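Local coordinates for protein transcriptional regulator, LYSR family (Neisseria meningitidis, PDB 4AB5) that regulates transcription as a MetR-like LysR family factor, probably of methionine biosynthesis genes, and is represented here by its regulatory domain, at residues V50-L54 and Q55-D59. Numbering follows the deposited sequence.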
ATOM      1  N   VAL B  50      -0.217 -21.691   3.639  1.00 58.02           N
ATOM      2  CA  VAL B  50       0.355 -22.980   4.049  1.00 57.51           C
ATOM      3  C   VAL B  50       0.236 -24.012   2.897  1.00 60.45           C
ATOM      4  O   VAL B  50       1.147 -24.825   2.691  1.00 59.67           O
ATOM      5  CB  VAL B  50      -0.241 -23.481   5.400  1.00 61.42           C
ATOM      6  CG1 VAL B  50       0.180 -24.919   5.719  1.00 62.59           C
ATOM      7  CG2 VAL B  50       0.151 -22.554   6.546  1.00 60.32           C
ATOM      8  N   GLY B  51      -0.866 -23.929   2.148  1.00 55.44           N
ATOM      9  CA  GLY B  51      -1.135 -24.795   1.008  1.00 55.26           C
ATOM     10  C   GLY B  51      -0.069 -24.696  -0.061  1.00 56.00           C
ATOM     11  O   GLY B  51       0.365 -25.714  -0.598  1.00 56.15           O
ATOM     12  N   LEU B  52       0.391 -23.461  -0.337  1.00 50.79           N
ATOM     13  CA  LEU B  52       1.432 -23.162  -1.325  1.00 49.37           C
ATOM     14  C   LEU B  52       2.754 -23.865  -0.997  1.00 53.82           C
ATOM     15  O   LEU B  52       3.457 -24.272  -1.919  1.00 53.33           O
ATOM     16  CB  LEU B  52       1.667 -21.660  -1.449  1.00 47.42           C
ATOM     17  CG  LEU B  52       0.640 -20.787  -2.187  1.00 51.35           C
ATOM     18  CD1 LEU B  52       0.895 -19.366  -1.872  1.00 48.63           C
ATOM     19  CD2 LEU B  52       0.633 -20.973  -3.713  1.00 54.82           C
ATOM     20  N   LEU B  53       3.072 -24.026   0.311  1.00 51.12           N
ATOM     21  CA  LEU B  53       4.278 -24.724   0.799  1.00 51.39           C
ATOM     22  C   LEU B  53       4.202 -26.203   0.444  1.00 57.33           C
ATOM     23  O   LEU B  53       5.156 -26.750  -0.111  1.00 57.51           O
ATOM     24  CB  LEU B  53       4.459 -24.577   2.328  1.00 50.93           C
ATOM     25  CG  LEU B  53       4.633 -23.181   2.907  1.00 52.91           C
ATOM     26  CD1 LEU B  53       4.527 -23.212   4.409  1.00 52.34           C
ATOM     27  CD2 LEU B  53       5.959 -22.599   2.518  1.00 55.11           C
ATOM     28  N   LEU B  54       3.047 -26.837   0.737  1.00 56.01           N
ATOM     29  CA  LEU B  54       2.776 -28.245   0.442  1.00 57.64           C
ATOM     30  C   LEU B  54       2.860 -28.466  -1.066  1.00 61.09           C
ATOM     31  O   LEU B  54       3.421 -29.462  -1.507  1.00 61.01           O
ATOM     32  CB  LEU B  54       1.374 -28.642   0.946  1.00 58.99           C
ATOM     33  CG  LEU B  54       1.073 -28.484   2.439  1.00 64.30           C
ATOM     34  CD1 LEU B  54      -0.421 -28.552   2.697  1.00 65.57           C
ATOM     35  CD2 LEU B  54       1.762 -29.545   3.256  1.00 68.03           C
ATOM     36  N   GLN B  55       2.361 -27.491  -1.847  1.00 57.12           N
ATOM     37  CA  GLN B  55       2.345 -27.521  -3.306  1.00 57.37           C
ATOM     38  C   GLN B  55       3.674 -27.126  -3.971  1.00 60.75           C
ATOM     39  O   GLN B  55       3.741 -27.117  -5.202  1.00 60.95           O
ATOM     40  CB  GLN B  55       1.184 -26.669  -3.837  1.00 57.93           C
ATOM     41  CG  GLN B  55      -0.174 -27.315  -3.635  1.00 70.16           C
ATOM     42  CD  GLN B  55      -1.318 -26.388  -3.948  1.00 88.55           C
ATOM     43  OE1 GLN B  55      -1.141 -25.243  -4.374  1.00 83.57           O
ATOM     44  NE2 GLN B  55      -2.530 -26.870  -3.741  1.00 84.66           N
ATOM     45  N   HIS B  56       4.728 -26.821  -3.171  1.00 56.57           N
ATOM     46  CA  HIS B  56       6.061 -26.394  -3.636  1.00 55.88           C
ATOM     47  C   HIS B  56       6.016 -25.107  -4.490  1.00 58.58           C
ATOM     48  O   HIS B  56       6.889 -24.854  -5.326  1.00 58.52           O
ATOM     49  CB  HIS B  56       6.831 -27.541  -4.315  1.00 58.12           C
ATOM     50  CG  HIS B  56       7.282 -28.600  -3.361  1.00 62.80           C
ATOM     51  ND1 HIS B  56       8.608 -28.726  -3.005  1.00 64.57           N
ATOM     52  CD2 HIS B  56       6.562 -29.545  -2.711  1.00 65.79           C
ATOM     53  CE1 HIS B  56       8.659 -29.746  -2.164  1.00 64.94           C
ATOM     54  NE2 HIS B  56       7.452 -30.264  -1.951  1.00 66.15           N
ATOM     55  N   ARG B  57       4.995 -24.290  -4.239  1.00 54.23           N
ATOM     56  CA  ARG B  57       4.746 -23.024  -4.919  1.00 52.81           C
ATOM     57  C   ARG B  57       5.343 -21.861  -4.120  1.00 54.56           C
ATOM     58  O   ARG B  57       5.418 -20.743  -4.636  1.00 53.48           O
ATOM     59  CB  ARG B  57       3.238 -22.829  -5.125  1.00 52.45           C
ATOM     60  CG  ARG B  57       2.557 -23.900  -5.974  1.00 62.23           C
ATOM     61  CD  ARG B  57       2.115 -23.408  -7.345  1.00 70.54           C
ATOM     62  NE  ARG B  57       1.168 -22.290  -7.286  1.00 76.97           N
ATOM     63  CZ  ARG B  57      -0.148 -22.416  -7.131  1.00 94.54           C
ATOM     64  NH1 ARG B  57      -0.696 -23.617  -6.993  1.00 82.74           N
ATOM     65  NH2 ARG B  57      -0.924 -21.341  -7.103  1.00 83.76           N
ATOM     66  N   ALA B  58       5.763 -22.135  -2.863  1.00 49.91           N
ATOM     67  CA  ALA B  58       6.377 -21.177  -1.931  1.00 47.62           C
ATOM     68  C   ALA B  58       7.304 -21.924  -0.963  1.00 50.91           C
ATOM     69  O   ALA B  58       7.090 -23.109  -0.705  1.00 50.20           O
ATOM     70  CB  ALA B  58       5.303 -20.421  -1.155  1.00 47.38           C
ATOM     71  N   ASP B  59       8.322 -21.224  -0.421  1.00 47.09           N
ATOM     72  CA  ASP B  59       9.326 -21.794   0.493  1.00 46.86           C
ATOM     73  C   ASP B  59       9.159 -21.353   1.957  1.00 49.10           C
ATOM     74  O   ASP B  59       9.566 -22.083   2.864  1.00 49.89           O
ATOM     75  CB  ASP B  59      10.746 -21.512  -0.019  1.00 47.84           C
ATOM     76  CG  ASP B  59      10.926 -21.826  -1.490  1.00 54.78           C
ATOM     77  OD1 ASP B  59      11.086 -23.017  -1.828  1.00 58.22           O
ATOM     78  OD2 ASP B  59      10.874 -20.881  -2.308  1.00 55.54           O
TER
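Gln55 N reaches back to Gly51 O at 2.9 Å and closes the last turn of helix 50-54; the side chain then runs extended beyond CG, with CB and CG laid alongside that same carbonyl oxygen. At His56 the backbone turns to positive phi (59°). His56 N bonds to Leu53 O at 3.1 Å, while the imidazole leans back, His56 CD2 3.4 Å from Leu54 O. Arg57 N spans further along the chain, to Leu52 O, at 2.8 Å, and these two bonds with the positive phi at His56 end the helix in a Schellman motif. This turn leads from the helix into strand 60-63 of the periplasmic-binding-protein-like LysR regulatory domain. The side chain of Arg57, bent at chi2 (-109°) and chi3, folds its guanidinium over Leu52, so that Leu52 CD2 sits under one face of the guanidinium, offset toward its rim, 3.7 Å from Arg57 NH2. Ala58 N adds a weak bond to Leu52 O, and Ala58 CB packs on Leu52 CB at 3.9 Å; the side chains of both residues also touch Ala13 of strand 8-13. Leu53 CD2 lies 3.5 Å from Ala58 O and reaches the backbone of Asp59, whose carboxylate forms a salt bridge with Arg11.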